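Local coordinates for protein thioredoxin (H-type,TRX-H) (Edwardsiella tarda, PDB 5ZF2) that acts as a thioredoxin-like effector that inhibits ASK1-MAPK signalling to promote pathogenesis during infection, carries a thioredoxin-type CxxC and is probably redox-active, at residues E3-D7 with A8-Q12; R34-R37 with E38-L42; E91-P94 with S95-S98. All coordinates share one frame; numbering follows the deposited sequence.

Overall arrangement
All three contacts are local and follow one another along the chain, so none nests within or crosses another. Contact 1 closes the turn from edge strand 2-4 into helix 7-15. Contact 2 closes no loop: it lies within helix 30-43, which connects strands 20-25 and 52-57 in a beta-alpha-beta unit. Contact 3 closes the turn that leads from edge strand 83-89 into the last helix, 94-102. Contacts 2 and 3 lie on the same side of the chain's centre and touch, with a probable hydrogen bond from Q35 to the backbone of E91. Contact 1 lies on the opposite side, its centre about 21 Å from that of contact 2 and 25 Å from that of contact 3.

Contact 1: E3-D7 with A8-Q12; sequences EPYSD and AAFTQ
S6 and A9 meet at the start of helix 7-15, where S6 is the N-cap: A9 N donates to S6 OG over 3.2 Å with an N-H...O angle of 160°. The hydroxyl can face the helix because it sits between the backbone N and the carbonyl carbon of its own residue (chi1 73°). The main chain continues the helix with F10 N bonded to S6 O at 3.0 Å and T11 N to D7 O at 3.0 Å.

The apolar part involves two aromatics. Y5 brings CE1 to within 3.5 Å of F10 CB, at the root of the phenylalanine side chain, and the two ring planes lie at 46°, an oblique pair. Beyond this point the F10 ring leads away and meets F68 edge to face.

A third kind of contact comes from the glutamate: E3 OE2 rests 3.4 Å from A9 CB. The other oxygen, E3 OE1, forms a salt bridge with R52 of the adjacent strand.

Chemically, then, the S6 hydroxyl takes the A9 amide and the carbonyls of S6 and D7 take those of F10 and T11, while aromatic packing fastens the strand-to-helix turn on its buried side.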
ATOM      1  N   GLU A   3       5.270  -7.146   2.534  1.00 12.56           N
ATOM      2  CA  GLU A   3       4.829  -8.426   3.058  1.00 12.60           C
ATOM      3  C   GLU A   3       3.333  -8.554   2.838  1.00 15.48           C
ATOM      4  O   GLU A   3       2.648  -7.546   2.607  1.00 11.81           O
ATOM      5  CB  GLU A   3       5.198  -8.567   4.542  1.00 22.36           C
ATOM      6  CG  GLU A   3       4.453  -7.652   5.493  1.00 20.72           C
ATOM      7  CD  GLU A   3       5.259  -7.441   6.795  1.00 32.96           C
ATOM      8  OE1 GLU A   3       6.034  -6.455   6.893  1.00 28.72           O
ATOM      9  OE2 GLU A   3       5.147  -8.288   7.706  1.00 32.91           O
ATOM     10  N   PRO A   4       2.794  -9.774   2.843  1.00 17.07           N
ATOM     11  CA  PRO A   4       1.347  -9.942   2.753  1.00 17.00           C
ATOM     12  C   PRO A   4       0.683  -9.352   3.980  1.00 12.71           C
ATOM     13  O   PRO A   4       1.221  -9.411   5.092  1.00 14.00           O
ATOM     14  CB  PRO A   4       1.151 -11.470   2.713  1.00 18.79           C
ATOM     15  CG  PRO A   4       2.490 -12.055   2.577  1.00 20.55           C
ATOM     16  CD  PRO A   4       3.495 -11.057   3.051  1.00 20.14           C
ATOM     17  N   TYR A   5      -0.504  -8.799   3.775  1.00 13.86           N
ATOM     18  CA  TYR A   5      -1.278  -8.319   4.905  1.00 14.68           C
ATOM     19  C   TYR A   5      -1.600  -9.462   5.864  1.00 20.45           C
ATOM     20  O   TYR A   5      -2.046 -10.545   5.454  1.00 15.10           O
ATOM     21  CB  TYR A   5      -2.586  -7.660   4.455  1.00 12.30           C
ATOM     22  CG  TYR A   5      -3.393  -7.226   5.649  1.00 19.09           C
ATOM     23  CD1 TYR A   5      -3.170  -5.988   6.254  1.00 16.86           C
ATOM     24  CD2 TYR A   5      -4.315  -8.094   6.230  1.00 20.00           C
ATOM     25  CE1 TYR A   5      -3.890  -5.610   7.376  1.00 18.22           C
ATOM     26  CE2 TYR A   5      -5.011  -7.743   7.338  1.00 25.67           C
ATOM     27  CZ  TYR A   5      -4.811  -6.501   7.903  1.00 26.53           C
ATOM     28  OH  TYR A   5      -5.554  -6.192   9.013  1.00 34.42           O
ATOM     29  N   SER A   6      -1.370  -9.196   7.147  1.00 19.07           N
ATOM     30  CA  SER A   6      -1.928  -9.960   8.249  1.00 16.71           C
ATOM     31  C   SER A   6      -2.236  -8.970   9.352  1.00 22.00           C
ATOM     32  O   SER A   6      -1.618  -7.902   9.426  1.00 16.09           O
ATOM     33  CB  SER A   6      -0.975 -11.050   8.758  1.00 23.35           C
ATOM     34  OG  SER A   6       0.106 -10.496   9.490  1.00 18.68           O
ATOM     35  N   ASP A   7      -3.253  -9.303  10.152  1.00 27.17           N
ATOM     36  CA  ASP A   7      -3.637  -8.470  11.288  1.00 28.85           C
ATOM     37  C   ASP A   7      -2.435  -8.157  12.168  1.00 20.82           C
ATOM     38  O   ASP A   7      -2.168  -6.991  12.473  1.00 19.92           O
ATOM     39  CB  ASP A   7      -4.718  -9.165  12.122  1.00 33.59           C
ATOM     40  CG  ASP A   7      -6.020  -9.366  11.358  1.00 45.67           C
ATOM     41  OD1 ASP A   7      -6.231  -8.641  10.362  1.00 34.05           O
ATOM     42  OD2 ASP A   7      -6.831 -10.243  11.767  1.00 49.87           O
ATOM     43  N   ALA A   8      -1.678  -9.189  12.563  1.00 18.44           N
ATOM     44  CA  ALA A   8      -0.628  -8.979  13.554  1.00 18.79           C
ATOM     45  C   ALA A   8       0.520  -8.146  12.992  1.00 19.41           C
ATOM     46  O   ALA A   8       1.052  -7.268  13.680  1.00 17.64           O
ATOM     47  CB  ALA A   8      -0.111 -10.319  14.075  1.00 20.40           C
ATOM     48  N   ALA A   9       0.942  -8.411  11.754  1.00 16.62           N
ATOM     49  CA  ALA A   9       2.045  -7.612  11.230  1.00 15.73           C
ATOM     50  C   ALA A   9       1.617  -6.164  10.984  1.00 14.60           C
ATOM     51  O   ALA A   9       2.414  -5.239  11.176  1.00 17.09           O
ATOM     52  CB  ALA A   9       2.605  -8.249   9.957  1.00 16.58           C
ATOM     53  N   PHE A  10       0.380  -5.942  10.546  1.00 14.06           N
ATOM     54  CA  PHE A  10      -0.080  -4.571  10.308  1.00 13.18           C
ATOM     55  C   PHE A  10      -0.157  -3.783  11.611  1.00 18.29           C
ATOM     56  O   PHE A  10       0.317  -2.637  11.688  1.00 17.55           O
ATOM     57  CB  PHE A  10      -1.442  -4.578   9.610  1.00 17.86           C
ATOM     58  CG  PHE A  10      -2.017  -3.207   9.383  1.00 19.08           C
ATOM     59  CD1 PHE A  10      -1.564  -2.407   8.343  1.00 17.47           C
ATOM     60  CD2 PHE A  10      -3.014  -2.719  10.211  1.00 24.16           C
ATOM     61  CE1 PHE A  10      -2.120  -1.129   8.136  1.00 15.33           C
ATOM     62  CE2 PHE A  10      -3.559  -1.442  10.020  1.00 24.62           C
ATOM     63  CZ  PHE A  10      -3.115  -0.658   8.980  1.00 16.19           C
ATOM     64  N   THR A  11      -0.757  -4.372  12.651  1.00 16.50           N
ATOM     65  CA  THR A  11      -0.897  -3.643  13.904  1.00 22.66           C
ATOM     66  C   THR A  11       0.470  -3.332  14.501  1.00 23.92           C
ATOM     67  O   THR A  11       0.688  -2.238  15.042  1.00 20.94           O
ATOM     68  CB  THR A  11      -1.761  -4.424  14.910  1.00 34.59           C
ATOM     69  OG1 THR A  11      -1.065  -5.580  15.355  1.00 46.39           O
ATOM     70  CG2 THR A  11      -3.089  -4.861  14.301  1.00 31.71           C
ATOM     71  N   GLN A  12       1.423  -4.260  14.368  1.00 18.53           N
ATOM     72  CA  GLN A  12       2.756  -3.993  14.893  1.00 19.51           C
ATOM     73  C   GLN A  12       3.444  -2.893  14.089  1.00 20.62           C
ATOM     74  O   GLN A  12       4.106  -2.021  14.666  1.00 20.04           O
ATOM     75  CB  GLN A  12       3.583  -5.275  14.906  1.00 25.04           C
ATOM     76  CG  GLN A  12       5.013  -5.082  15.348  1.00 32.43           C
ATOM     77  CD  GLN A  12       5.994  -5.744  14.403  1.00 50.54           C
ATOM     78  OE1 GLN A  12       6.226  -6.946  14.496  1.00 52.13           O
ATOM     79  NE2 GLN A  12       6.543  -4.974  13.457  1.00 57.63           N
TER

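Contact 2: R34-R37 with E38-L42; sequences RQER and ELTPL
E36 and T40, one turn apart in helix 30-43, run alongside one another with T40 OG1 beside E36 CG, and here the contact is tight. E36 O takes two donors from T40: the amide N at 3.0 Å, nearly in line with the carbonyl, and OG1 at 2.9 Å, which comes from above the carbonyl plane, 43° out of it. The hydroxyl can fold back because OG1 is turned anti to the T40 carbonyl carbon (chi1 -62°). At its far end E36 OE2 forms a salt bridge with K33. On the buried side L39 N bonds to Q35 O at 2.9 Å, and L39 CG lies over that same oxygen at 3.5 Å. Q35 sends its amide NE2 away to E91 O, and both side chains pack on L76.

E38 N is shared between two weak bonds, to R34 O at 3.5 Å and to Q35 O at 2.9 Å, while its side chain packs on P94 and L97 of the last helix. The loose side belongs to the exposed arginines, R34 and R37: R34 NE stays 6.6 Å from the opposite charge of E38 OE2.

P41 has no N-H to give, and its CD takes up the place 3.2 Å from R37 O. A proline kink in the helix that begins at the CxxC motif is a familiar feature of the thioredoxin fold.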
ATOM      1  N   ARG A  34       0.527  -3.220 -13.553  1.00 29.69           N
ATOM      2  CA  ARG A  34       1.139  -1.964 -13.872  1.00 28.05           C
ATOM      3  C   ARG A  34       1.631  -1.115 -12.686  1.00 30.33           C
ATOM      4  O   ARG A  34       2.734  -0.690 -12.665  1.00 27.15           O
ATOM      5  CB  ARG A  34       0.138  -1.169 -14.657  1.00 37.17           C
ATOM      6  CG  ARG A  34       0.697  -0.202 -15.659  1.00 50.16           C
ATOM      7  CD  ARG A  34      -0.095  -0.201 -16.987  1.00 62.51           C
ATOM      8  NE  ARG A  34      -1.570  -0.225 -16.905  1.00 67.71           N
ATOM      9  CZ  ARG A  34      -2.364  -0.974 -17.675  1.00 65.75           C
ATOM     10  NH1 ARG A  34      -1.870  -1.823 -18.567  1.00 61.65           N
ATOM     11  NH2 ARG A  34      -3.667  -0.912 -17.537  1.00 65.97           N
ATOM     12  N   GLN A  35       0.793  -0.900 -11.700  1.00 24.20           N
ATOM     13  CA  GLN A  35       1.224  -0.320 -10.449  1.00 22.06           C
ATOM     14  C   GLN A  35       2.416  -1.040  -9.837  1.00 29.03           C
ATOM     15  O   GLN A  35       3.397  -0.423  -9.546  1.00 25.21           O
ATOM     16  CB  GLN A  35       0.078  -0.257  -9.442  1.00 24.74           C
ATOM     17  CG  GLN A  35      -0.876   0.892  -9.641  1.00 19.89           C
ATOM     18  CD  GLN A  35      -1.945   0.939  -8.595  1.00 23.31           C
ATOM     19  OE1 GLN A  35      -2.320  -0.061  -8.035  1.00 23.06           O
ATOM     20  NE2 GLN A  35      -2.443   2.100  -8.344  1.00 17.71           N
ATOM     21  N   GLU A  36       2.293  -2.347  -9.655  1.00 24.58           N
ATOM     22  CA  GLU A  36       3.312  -3.134  -8.983  1.00 25.20           C
ATOM     23  C   GLU A  36       4.669  -2.950  -9.627  1.00 25.51           C
ATOM     24  O   GLU A  36       5.607  -2.673  -8.983  1.00 29.83           O
ATOM     25  CB  GLU A  36       2.936  -4.612  -8.867  1.00 37.18           C
ATOM     26  CG  GLU A  36       4.079  -5.524  -8.436  1.00 49.69           C
ATOM     27  CD  GLU A  36       3.667  -6.972  -8.259  1.00 64.38           C
ATOM     28  OE1 GLU A  36       3.640  -7.466  -7.117  1.00 68.98           O
ATOM     29  OE2 GLU A  36       3.352  -7.630  -9.259  1.00 68.29           O
ATOM     30  N   ARG A  37       4.728  -3.043 -10.928  1.00 26.86           N
ATOM     31  CA  ARG A  37       5.886  -2.662 -11.707  1.00 31.05           C
ATOM     32  C   ARG A  37       6.596  -1.399 -11.316  1.00 25.09           C
ATOM     33  O   ARG A  37       7.762  -1.332 -11.237  1.00 25.21           O
ATOM     34  CB  ARG A  37       5.480  -2.464 -13.156  1.00 37.02           C
ATOM     35  CG  ARG A  37       5.691  -3.642 -13.981  1.00 47.54           C
ATOM     36  CD  ARG A  37       4.900  -4.807 -13.513  1.00 63.32           C
ATOM     37  NE  ARG A  37       4.275  -5.435 -14.649  1.00 68.49           N
ATOM     38  CZ  ARG A  37       4.630  -6.621 -15.064  1.00 72.18           C
ATOM     39  NH1 ARG A  37       5.592  -7.252 -14.412  1.00 75.79           N
ATOM     40  NH2 ARG A  37       4.047  -7.167 -16.111  1.00 72.46           N
ATOM     41  N   GLU A  38       5.840  -0.362 -11.176  1.00 23.21           N
ATOM     42  CA  GLU A  38       6.390   0.967 -10.948  1.00 23.50           C
ATOM     43  C   GLU A  38       6.679   1.228  -9.485  1.00 20.71           C
ATOM     44  O   GLU A  38       7.606   1.981  -9.171  1.00 23.94           O
ATOM     45  CB  GLU A  38       5.419   2.017 -11.496  1.00 20.11           C
ATOM     46  CG  GLU A  38       5.203   1.798 -13.008  1.00 30.97           C
ATOM     47  CD  GLU A  38       4.082   2.646 -13.578  1.00 42.99           C
ATOM     48  OE1 GLU A  38       3.300   3.179 -12.772  1.00 41.39           O
ATOM     49  OE2 GLU A  38       3.983   2.723 -14.821  1.00 38.10           O
ATOM     50  N   LEU A  39       5.902   0.612  -8.595  1.00 19.60           N
ATOM     51  CA  LEU A  39       6.106   0.742  -7.162  1.00 24.65           C
ATOM     52  C   LEU A  39       7.322  -0.051  -6.674  1.00 25.38           C
ATOM     53  O   LEU A  39       8.017   0.388  -5.746  1.00 24.18           O
ATOM     54  CB  LEU A  39       4.844   0.289  -6.431  1.00 22.40           C
ATOM     55  CG  LEU A  39       3.676   1.277  -6.463  1.00 21.10           C
ATOM     56  CD1 LEU A  39       2.461   0.619  -5.872  1.00 17.35           C
ATOM     57  CD2 LEU A  39       4.034   2.558  -5.721  1.00 14.86           C
ATOM     58  N   THR A  40       7.579  -1.228  -7.247  1.00 21.51           N
ATOM     59  CA  THR A  40       8.679  -2.055  -6.734  1.00 25.90           C
ATOM     60  C   THR A  40      10.008  -1.314  -6.665  1.00 22.06           C
ATOM     61  O   THR A  40      10.609  -1.295  -5.581  1.00 22.88           O
ATOM     62  CB  THR A  40       8.780  -3.356  -7.541  1.00 25.24           C
ATOM     63  OG1 THR A  40       7.557  -4.090  -7.368  1.00 28.50           O
ATOM     64  CG2 THR A  40       9.968  -4.208  -7.084  1.00 31.60           C
ATOM     65  N   PRO A  41      10.487  -0.630  -7.709  1.00 31.43           N
ATOM     66  CA  PRO A  41      11.727   0.141  -7.537  1.00 26.68           C
ATOM     67  C   PRO A  41      11.578   1.299  -6.569  1.00 23.69           C
ATOM     68  O   PRO A  41      12.541   1.646  -5.876  1.00 19.12           O
ATOM     69  CB  PRO A  41      12.046   0.628  -8.956  1.00 27.67           C
ATOM     70  CG  PRO A  41      10.739   0.619  -9.649  1.00 27.93           C
ATOM     71  CD  PRO A  41       9.977  -0.526  -9.093  1.00 27.88           C
ATOM     72  N   LEU A  42      10.404   1.911  -6.487  1.00 18.03           N
ATOM     73  CA  LEU A  42      10.253   2.996  -5.529  1.00 20.17           C
ATOM     74  C   LEU A  42      10.422   2.491  -4.099  1.00 22.80           C
ATOM     75  O   LEU A  42      10.987   3.198  -3.260  1.00 18.70           O
ATOM     76  CB  LEU A  42       8.893   3.676  -5.714  1.00 18.06           C
ATOM     77  CG  LEU A  42       8.667   4.366  -7.066  1.00 19.04           C
ATOM     78  CD1 LEU A  42       7.242   4.909  -7.202  1.00 18.67           C
ATOM     79  CD2 LEU A  42       9.693   5.485  -7.252  1.00 25.13           C
TER

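Contact 3: E91-P94 with S95-S98. With SO4 (sulfate ion), chain B.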
ATOM      1  N   GLU A  91      -3.951   4.932  -9.821  1.00 13.91           N
ATOM      2  CA  GLU A  91      -2.860   5.764 -10.320  1.00 18.12           C
ATOM      3  C   GLU A  91      -1.738   4.925 -10.915  1.00 14.76           C
ATOM      4  O   GLU A  91      -1.211   4.027 -10.245  1.00 17.17           O
ATOM      5  CB  GLU A  91      -2.290   6.612  -9.180  1.00 13.95           C
ATOM      6  CG  GLU A  91      -1.104   7.468  -9.595  1.00 16.74           C
ATOM      7  CD  GLU A  91      -1.506   8.487 -10.652  1.00 19.91           C
ATOM      8  OE1 GLU A  91      -1.068   8.356 -11.827  1.00 20.03           O
ATOM      9  OE2 GLU A  91      -2.277   9.412 -10.296  1.00 18.71           O
ATOM     10  N   THR A  92      -1.326   5.244 -12.161  1.00 14.45           N
ATOM     11  CA  THR A  92      -0.199   4.533 -12.767  1.00 18.20           C
ATOM     12  C   THR A  92       0.903   5.447 -13.295  1.00 19.82           C
ATOM     13  O   THR A  92       1.841   4.951 -13.932  1.00 15.97           O
ATOM     14  CB  THR A  92      -0.653   3.603 -13.907  1.00 19.24           C
ATOM     15  OG1 THR A  92      -1.276   4.372 -14.938  1.00 17.32           O
ATOM     16  CG2 THR A  92      -1.631   2.538 -13.398  1.00 26.63           C
ATOM     17  N   SER A  93       0.840   6.754 -13.054  1.00 17.56           N
ATOM     18  CA  SER A  93       1.972   7.605 -13.448  1.00 15.23           C
ATOM     19  C   SER A  93       3.147   7.367 -12.506  1.00 19.72           C
ATOM     20  O   SER A  93       2.999   7.530 -11.285  1.00 14.52           O
ATOM     21  CB  SER A  93       1.583   9.087 -13.440  1.00 18.03           C
ATOM     22  OG  SER A  93       2.744   9.897 -13.313  1.00 15.66           O
ATOM     23  N   PRO A  94       4.326   6.982 -13.017  1.00 19.87           N
ATOM     24  CA  PRO A  94       5.494   6.815 -12.126  1.00 21.35           C
ATOM     25  C   PRO A  94       5.797   8.042 -11.268  1.00 18.96           C
ATOM     26  O   PRO A  94       6.058   7.895 -10.070  1.00 13.57           O
ATOM     27  CB  PRO A  94       6.641   6.508 -13.101  1.00 22.61           C
ATOM     28  CG  PRO A  94       5.952   5.870 -14.296  1.00 24.29           C
ATOM     29  CD  PRO A  94       4.627   6.609 -14.416  1.00 19.49           C
ATOM     30  N   SER A  95       5.732   9.254 -11.828  1.00 18.18           N
ATOM     31  CA  SER A  95       5.998  10.436 -11.013  1.00 15.54           C
ATOM     32  C   SER A  95       4.904  10.674  -9.973  1.00 16.73           C
ATOM     33  O   SER A  95       5.192  11.150  -8.867  1.00 19.52           O
ATOM     34  CB  SER A  95       6.167  11.664 -11.912  1.00 18.53           C
ATOM     35  OG  SER A  95       4.975  11.951 -12.598  1.00 19.69           O
ATOM     36  N   ALA A  96       3.650  10.352 -10.292  1.00 14.95           N
ATOM     37  CA  ALA A  96       2.584  10.544  -9.314  1.00 13.17           C
ATOM     38  C   ALA A  96       2.708   9.556  -8.163  1.00 17.59           C
ATOM     39  O   ALA A  96       2.493   9.919  -7.000  1.00 11.92           O
ATOM     40  CB  ALA A  96       1.206  10.418  -9.985  1.00 12.84           C
ATOM     41  N   LEU A  97       3.051   8.298  -8.469  1.00 14.01           N
ATOM     42  CA  LEU A  97       3.229   7.288  -7.431  1.00 12.68           C
ATOM     43  C   LEU A  97       4.412   7.628  -6.535  1.00 14.00           C
ATOM     44  O   LEU A  97       4.334   7.477  -5.307  1.00 15.88           O
ATOM     45  CB  LEU A  97       3.431   5.909  -8.071  1.00 14.19           C
ATOM     46  CG  LEU A  97       2.219   5.370  -8.830  1.00 11.13           C
ATOM     47  CD1 LEU A  97       2.587   4.064  -9.488  1.00 15.50           C
ATOM     48  CD2 LEU A  97       1.067   5.113  -7.881  1.00 11.23           C
ATOM     49  N   SER A  98       5.527   8.055  -7.133  1.00 13.52           N
ATOM     50  CA  SER A  98       6.652   8.562  -6.348  1.00 14.31           C
ATOM     51  C   SER A  98       6.207   9.687  -5.416  1.00 13.30           C
ATOM     52  O   SER A  98       6.535   9.701  -4.225  1.00 15.11           O
ATOM     53  CB  SER A  98       7.754   9.049  -7.285  1.00 17.26           C
ATOM     54  OG  SER A  98       8.788   9.654  -6.556  1.00 22.06           O
TER
HETATM   55  S   SO4 B 201       5.463  10.232 -15.721  1.00 28.34           S
HETATM   56  O1  SO4 B 201       6.084   9.473 -14.643  1.00 29.94           O
HETATM   57  O2  SO4 B 201       6.182  10.008 -16.966  1.00 25.38           O
HETATM   58  O3  SO4 B 201       4.068   9.781 -15.917  1.00 27.87           O
HETATM   59  O4  SO4 B 201       5.492  11.657 -15.386  1.00 24.98           O
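S93 OG is gripped from two sides at the start of helix 94-102. As the N-cap acceptor it takes A96 N at 3.2 Å, with an N-H...O angle of 160°, and it gives its own proton to O3 of a bound sulfate at 2.9 Å. Its chi1 of 158°, which leaves OG roughly opposite the backbone N, puts the hydroxyl where it can serve both. The same sulfate, probably from the crystallisation liquor, is also held by S95, whose backbone N donates to O1 at 2.8 Å and whose OG donates to O4 at 2.9 Å. An anion placed beside the first amides of a helix would probably be favoured by the helix dipole as well as by these direct bonds.

E91 folds back toward the turn, bent at chi2. Its OE1 accepts from S93 N at 2.8 Å through the anti lone pair, which helps hold the carboxylate in its orientation. The methyl of A96 then sits squarely over the carboxylate face, with A96 CB 3.4 Å from E91 CD. Farther in, L97 CD2 passes alongside E91 CG at 3.6 Å, the two side chains running in opposing senses. The backbone bonds from L97 N to S93 O and from S98 N to P94 O establish the helix.

The turn thus leads from edge strand 83-89 into the C-terminal helix and lies against helix 30-43, where T92 touches V31 and L97 reaches L42.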